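Local atomic coordinates of acyl-homoserine-lactone synthase (Mesorhizobium sp. ORS 3359, PDB entry 6WNS), a protein that catalyses the formation of an acyl-homoserine lactone, a bacterial quorum-sensing signal, probably from S-adenosylmethionine and an acyl group carried on coenzyme A. Residues L160-N165 against D173-L178; V125-L130 against Q188-Y193. All blocks are in the same frame, centred on the assembly; numbering follows the deposited sequence.

Contact 1 of 2, residues L160-N165 against D173-L178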
# COMPACT_ATOMS: atom_id res chain seq x y z
N LEU A 160 15.26 -1.29 -4.60
CA LEU A 160 14.13 -1.71 -5.48
C LEU A 160 14.62 -1.77 -6.91
O LEU A 160 15.67 -1.17 -7.22
CB LEU A 160 12.98 -0.72 -5.37
CG LEU A 160 13.30 0.70 -5.81
CD1 LEU A 160 13.11 0.92 -7.30
CD2 LEU A 160 12.51 1.69 -5.01
N PHE A 161 13.87 -2.49 -7.75
CA PHE A 161 14.23 -2.82 -9.14
C PHE A 161 13.02 -2.45 -9.98
O PHE A 161 11.90 -2.94 -9.70
CB PHE A 161 14.64 -4.30 -9.27
CG PHE A 161 16.08 -4.64 -9.00
CD1 PHE A 161 17.11 -4.10 -9.76
CD2 PHE A 161 16.40 -5.62 -8.06
CE1 PHE A 161 18.43 -4.45 -9.53
CE2 PHE A 161 17.71 -5.99 -7.84
CZ PHE A 161 18.73 -5.41 -8.58
N GLU A 162 13.20 -1.57 -10.97
CA GLU A 162 12.16 -1.35 -12.01
C GLU A 162 11.93 -2.67 -12.76
O GLU A 162 12.90 -3.39 -12.96
CB GLU A 162 12.58 -0.23 -12.96
CG GLU A 162 12.57 1.15 -12.33
CD GLU A 162 13.82 1.55 -11.55
OE1 GLU A 162 13.88 2.82 -11.12
OE2 GLU A 162 14.77 0.59 -11.38
N LEU A 163 10.70 -3.00 -13.14
CA LEU A 163 10.38 -4.32 -13.73
C LEU A 163 10.13 -4.13 -15.24
O LEU A 163 9.96 -5.12 -15.99
CB LEU A 163 9.08 -4.86 -13.10
CG LEU A 163 9.22 -5.31 -11.64
CD1 LEU A 163 7.88 -5.55 -11.01
CD2 LEU A 163 10.12 -6.56 -11.51
N GLY A 164 10.19 -2.87 -15.72
CA GLY A 164 9.94 -2.64 -17.14
C GLY A 164 10.13 -1.13 -17.59
O GLY A 164 10.46 -0.27 -16.73
N ASN A 165 9.45 -0.89 -18.72
CA ASN A 165 9.25 0.48 -19.32
C ASN A 165 8.13 1.16 -18.51
O ASN A 165 7.21 0.41 -18.08
CB ASN A 165 8.91 0.44 -20.82
CG ASN A 165 10.05 -0.02 -21.71
OD1 ASN A 165 11.18 0.47 -21.60
ND2 ASN A 165 9.75 -0.97 -22.60
N ASP A 173 2.35 9.28 -15.53
CA ASP A 173 3.20 8.14 -15.95
C ASP A 173 3.35 7.14 -14.79
O ASP A 173 3.58 7.53 -13.62
CB ASP A 173 4.56 8.62 -16.46
CG ASP A 173 4.48 9.60 -17.61
OD1 ASP A 173 3.40 9.69 -18.25
OD2 ASP A 173 5.46 10.31 -17.82
N ILE A 174 3.32 5.85 -15.12
CA ILE A 174 3.39 4.80 -14.10
C ILE A 174 4.46 3.79 -14.49
O ILE A 174 4.93 3.80 -15.66
CB ILE A 174 2.02 4.14 -13.90
CG1 ILE A 174 1.49 3.45 -15.16
CG2 ILE A 174 1.03 5.20 -13.38
CD1 ILE A 174 0.28 2.51 -14.88
N ILE A 175 4.83 2.98 -13.51
CA ILE A 175 5.95 1.99 -13.64
C ILE A 175 5.74 0.91 -12.58
O ILE A 175 5.05 1.14 -11.55
CB ILE A 175 7.31 2.70 -13.57
CG1 ILE A 175 8.46 1.77 -14.02
CG2 ILE A 175 7.56 3.31 -12.19
CD1 ILE A 175 9.60 2.49 -14.70
N ALA A 176 6.18 -0.31 -12.89
CA ALA A 176 6.21 -1.45 -11.96
C ALA A 176 7.58 -1.58 -11.27
O ALA A 176 8.66 -1.51 -11.97
CB ALA A 176 5.83 -2.67 -12.74
N LEU A 177 7.56 -1.80 -9.96
CA LEU A 177 8.76 -1.94 -9.09
C LEU A 177 8.69 -3.24 -8.29
O LEU A 177 7.56 -3.67 -7.92
CB LEU A 177 8.70 -0.79 -8.09
CG LEU A 177 9.34 0.54 -8.46
CD1 LEU A 177 9.52 0.79 -9.94
CD2 LEU A 177 8.57 1.61 -7.76
N LEU A 178 9.85 -3.83 -7.94
CA LEU A 178 9.96 -4.91 -6.92
C LEU A 178 10.84 -4.44 -5.75
O LEU A 178 12.00 -4.07 -5.99
CB LEU A 178 10.53 -6.17 -7.57
CG LEU A 178 10.58 -7.37 -6.62
CD1 LEU A 178 9.16 -7.73 -6.21
CD2 LEU A 178 11.31 -8.57 -7.23
O HOH W 1 7.32 -0.96 -15.83
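Phe161 and Leu178 pair across an antiparallel beta hairpin, whose short first strand, 160-162, is an edge strand of the central mixed sheet. Their backbones exchange two hydrogen bonds, Leu178 N to Phe161 O at 2.8 Å and Phe161 N to Leu178 O at 3.0 Å. Glu162 and Leu177 follow as a non-hydrogen-bonded pair, after which Leu163 N donates to Ala176 O (2.8 Å). Weaker CA-H...O contacts run beside these bonds, among them Leu160 CA to Leu178 O.

On the face of Glu162 and Leu177, the two side chains lie alongside and point the same way, Leu177 CD1 against Glu162 CG, while Leu160 CD1 touches Leu177 CG. Ile175 CD1 also meets Glu162 CG and lies 3.5 Å from Gly164 O. Pro150 of helix 149-155 touches both Glu162 and Leu177, and Arg154 of that helix forms a salt bridge with Glu162, so a residue with an aliphatic stem and a charged tip suits this place. Just past the strand, Leu163 turns toward its partner on the side of Leu178, its CB against that of Ala176, which is small enough to let it lie close. With CG anti to the carbonyl carbon (chi1 -71°), CD1 comes to lie 3.6 Å from Leu177 O and CD2 4.0 Å from Leu178 CB. Cutting this side chain back to an alanine would probably leave a gap beside Leu178 CB and the carbonyl of Leu177.

Where direct pairing ends, a water takes over, donating to Asn165 O at 2.6 Å and accepting from Ala176 N at 3.2 Å.

Contact 2 of 2, residues V125-L130 against Q188-Y193; sequences VLCGLL and QTRRAY
Cys127 and Thr189 meet at the centre of a nearly antiparallel helix pair, with the segment axes 9.6 Å apart and their directions at 166°. The pair belongs to the acetyltransferase-like fold of this family: helix 121-135 lies against the central sheet, and helix 183-192 packs against helix 121-135. The first shell is van der Waals contact, without a hydrogen bond between the segments. Cys127 CB lies 3.9 Å from Thr189 CG2, a short side chain on each helix letting the backbones come near. The sulfur stands anti to the backbone N of Cys127 (chi1 -157°), which carries SG to within 3.7 Å of Arg190 CG; the guanidinium beyond is met obliquely. On one side of this centre Leu130 CD1 approaches Thr189 OG1 at 4.2 Å, and on the other Leu126 CD1 crosses to Tyr193 OH at 4.0 Å.

The next shell fixes these groups. Thr189 suits a buried helical site because its hydroxyl is hydrogen-bonded to Ala185 O, one turn earlier in its own helix, and to Trp158 NE1, leaving its methyl to face Cys127. Arg190 offers its methylenes to the sulfur, while its charged end goes elsewhere: NH2 forms a salt bridge with Glu131 of helix 121-135, tying the two helices together, and NH1 is hydrogen-bonded to Gly197 O. Leu126 also touches Trp103 and Phe106 of strand 100-108, so one leucine joins sheet, helix and tyrosine. Tyr193 is positioned by the last turn of its helix: its N is hydrogen-bonded to Thr189 O at 2.9 Å, and that same oxygen lies in plane at the edge of the phenol ring.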
# COMPACT_ATOMS: atom_id res chain seq x y z
N VAL A 125 3.08 5.23 7.93
CA VAL A 125 2.48 4.27 6.94
C VAL A 125 3.58 3.53 6.18
O VAL A 125 3.48 2.32 6.05
CB VAL A 125 1.56 5.00 5.94
CG1 VAL A 125 1.01 4.00 4.92
CG2 VAL A 125 0.45 5.77 6.62
N LEU A 126 4.56 4.24 5.63
CA LEU A 126 5.62 3.58 4.82
C LEU A 126 6.44 2.63 5.74
O LEU A 126 6.53 1.43 5.49
CB LEU A 126 6.46 4.68 4.19
CG LEU A 126 5.83 5.45 3.02
CD1 LEU A 126 6.67 6.66 2.67
CD2 LEU A 126 5.71 4.56 1.80
N CYS A 127 6.97 3.14 6.84
CA CYS A 127 7.68 2.28 7.83
C CYS A 127 6.80 1.10 8.27
O CYS A 127 7.33 -0.01 8.41
CB CYS A 127 8.10 3.11 9.02
SG CYS A 127 9.49 2.30 9.83
N GLY A 128 5.49 1.31 8.43
CA GLY A 128 4.56 0.32 9.02
C GLY A 128 4.31 -0.80 8.04
O GLY A 128 4.13 -1.97 8.47
N LEU A 129 4.32 -0.42 6.76
CA LEU A 129 4.19 -1.35 5.61
C LEU A 129 5.38 -2.32 5.67
O LEU A 129 5.11 -3.52 5.65
CB LEU A 129 4.16 -0.60 4.27
CG LEU A 129 3.92 -1.50 3.06
CD1 LEU A 129 2.46 -2.01 3.02
CD2 LEU A 129 4.29 -0.80 1.75
N LEU A 130 6.61 -1.82 5.76
CA LEU A 130 7.83 -2.68 5.75
C LEU A 130 7.83 -3.56 6.99
O LEU A 130 8.17 -4.75 6.88
CB LEU A 130 9.10 -1.84 5.74
CG LEU A 130 9.28 -0.97 4.50
CD1 LEU A 130 10.51 -0.10 4.65
CD2 LEU A 130 9.35 -1.84 3.26
N GLN A 188 16.42 3.43 8.06
CA GLN A 188 16.69 4.72 7.36
C GLN A 188 15.34 5.48 7.27
O GLN A 188 15.32 6.74 7.42
CB GLN A 188 17.31 4.43 5.98
CG GLN A 188 18.71 5.03 5.75
CD GLN A 188 18.82 6.51 6.00
OE1 GLN A 188 19.18 6.93 7.20
NE2 GLN A 188 18.62 7.32 4.88
N THR A 189 14.25 4.75 7.14
CA THR A 189 12.89 5.36 6.94
C THR A 189 12.52 6.12 8.23
O THR A 189 12.25 7.42 8.17
CB THR A 189 11.83 4.31 6.57
OG1 THR A 189 12.12 3.70 5.24
CG2 THR A 189 10.43 4.91 6.53
N ARG A 190 12.46 5.36 9.36
CA ARG A 190 12.37 5.92 10.73
C ARG A 190 13.27 7.17 10.91
O ARG A 190 12.80 8.13 11.67
CB ARG A 190 12.75 4.90 11.81
CG ARG A 190 11.58 4.05 12.29
CD ARG A 190 11.89 3.28 13.56
NE ARG A 190 10.90 2.23 13.77
CZ ARG A 190 10.17 2.05 14.88
NH1 ARG A 190 10.35 2.81 15.99
NH2 ARG A 190 9.25 1.10 14.87
N ARG A 191 14.53 7.11 10.32
CA ARG A 191 15.53 8.19 10.51
C ARG A 191 15.11 9.39 9.68
O ARG A 191 15.19 10.59 10.21
CB ARG A 191 16.95 7.84 10.04
CG ARG A 191 17.90 9.02 10.15
CD ARG A 191 19.20 8.66 10.83
NE ARG A 191 18.99 7.92 12.08
CZ ARG A 191 19.06 8.42 13.31
NH1 ARG A 191 19.32 9.71 13.51
NH2 ARG A 191 18.86 7.63 14.35
N ALA A 192 14.63 9.07 8.43
CA ALA A 192 14.21 10.15 7.51
C ALA A 192 13.07 10.93 8.17
O ALA A 192 13.08 12.25 8.09
CB ALA A 192 13.84 9.56 6.18
N TYR A 193 12.16 10.19 8.87
CA TYR A 193 11.00 10.80 9.56
C TYR A 193 11.22 10.95 11.06
O TYR A 193 10.24 11.37 11.74
CB TYR A 193 9.75 9.95 9.35
CG TYR A 193 9.24 10.03 7.95
CD1 TYR A 193 8.26 10.95 7.61
CD2 TYR A 193 9.77 9.22 6.96
CE1 TYR A 193 7.77 11.02 6.31
CE2 TYR A 193 9.29 9.29 5.66
CZ TYR A 193 8.30 10.20 5.34
OH TYR A 193 7.84 10.23 4.06

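How the contacts relate
Contact 2 is the buried one, whereas contact 1 is only partly covered and lies at an edge of the sheet. They hold different elements, yet strand 174-180 leads directly into helix 183-192, so one continuous piece of chain supplies a partner to each. Their centres are 21 Å apart and they do not touch. The chemistry follows the place: contact 1 is held by backbone hydrogen bonds and finished by water, while contact 2 joins helices whose backbones are already bonded internally, leaving side chains to do the work. Each has one residue, Glu162 or Arg190, whose charge is paired outside its segments, with Arg154 and Glu131 respectively.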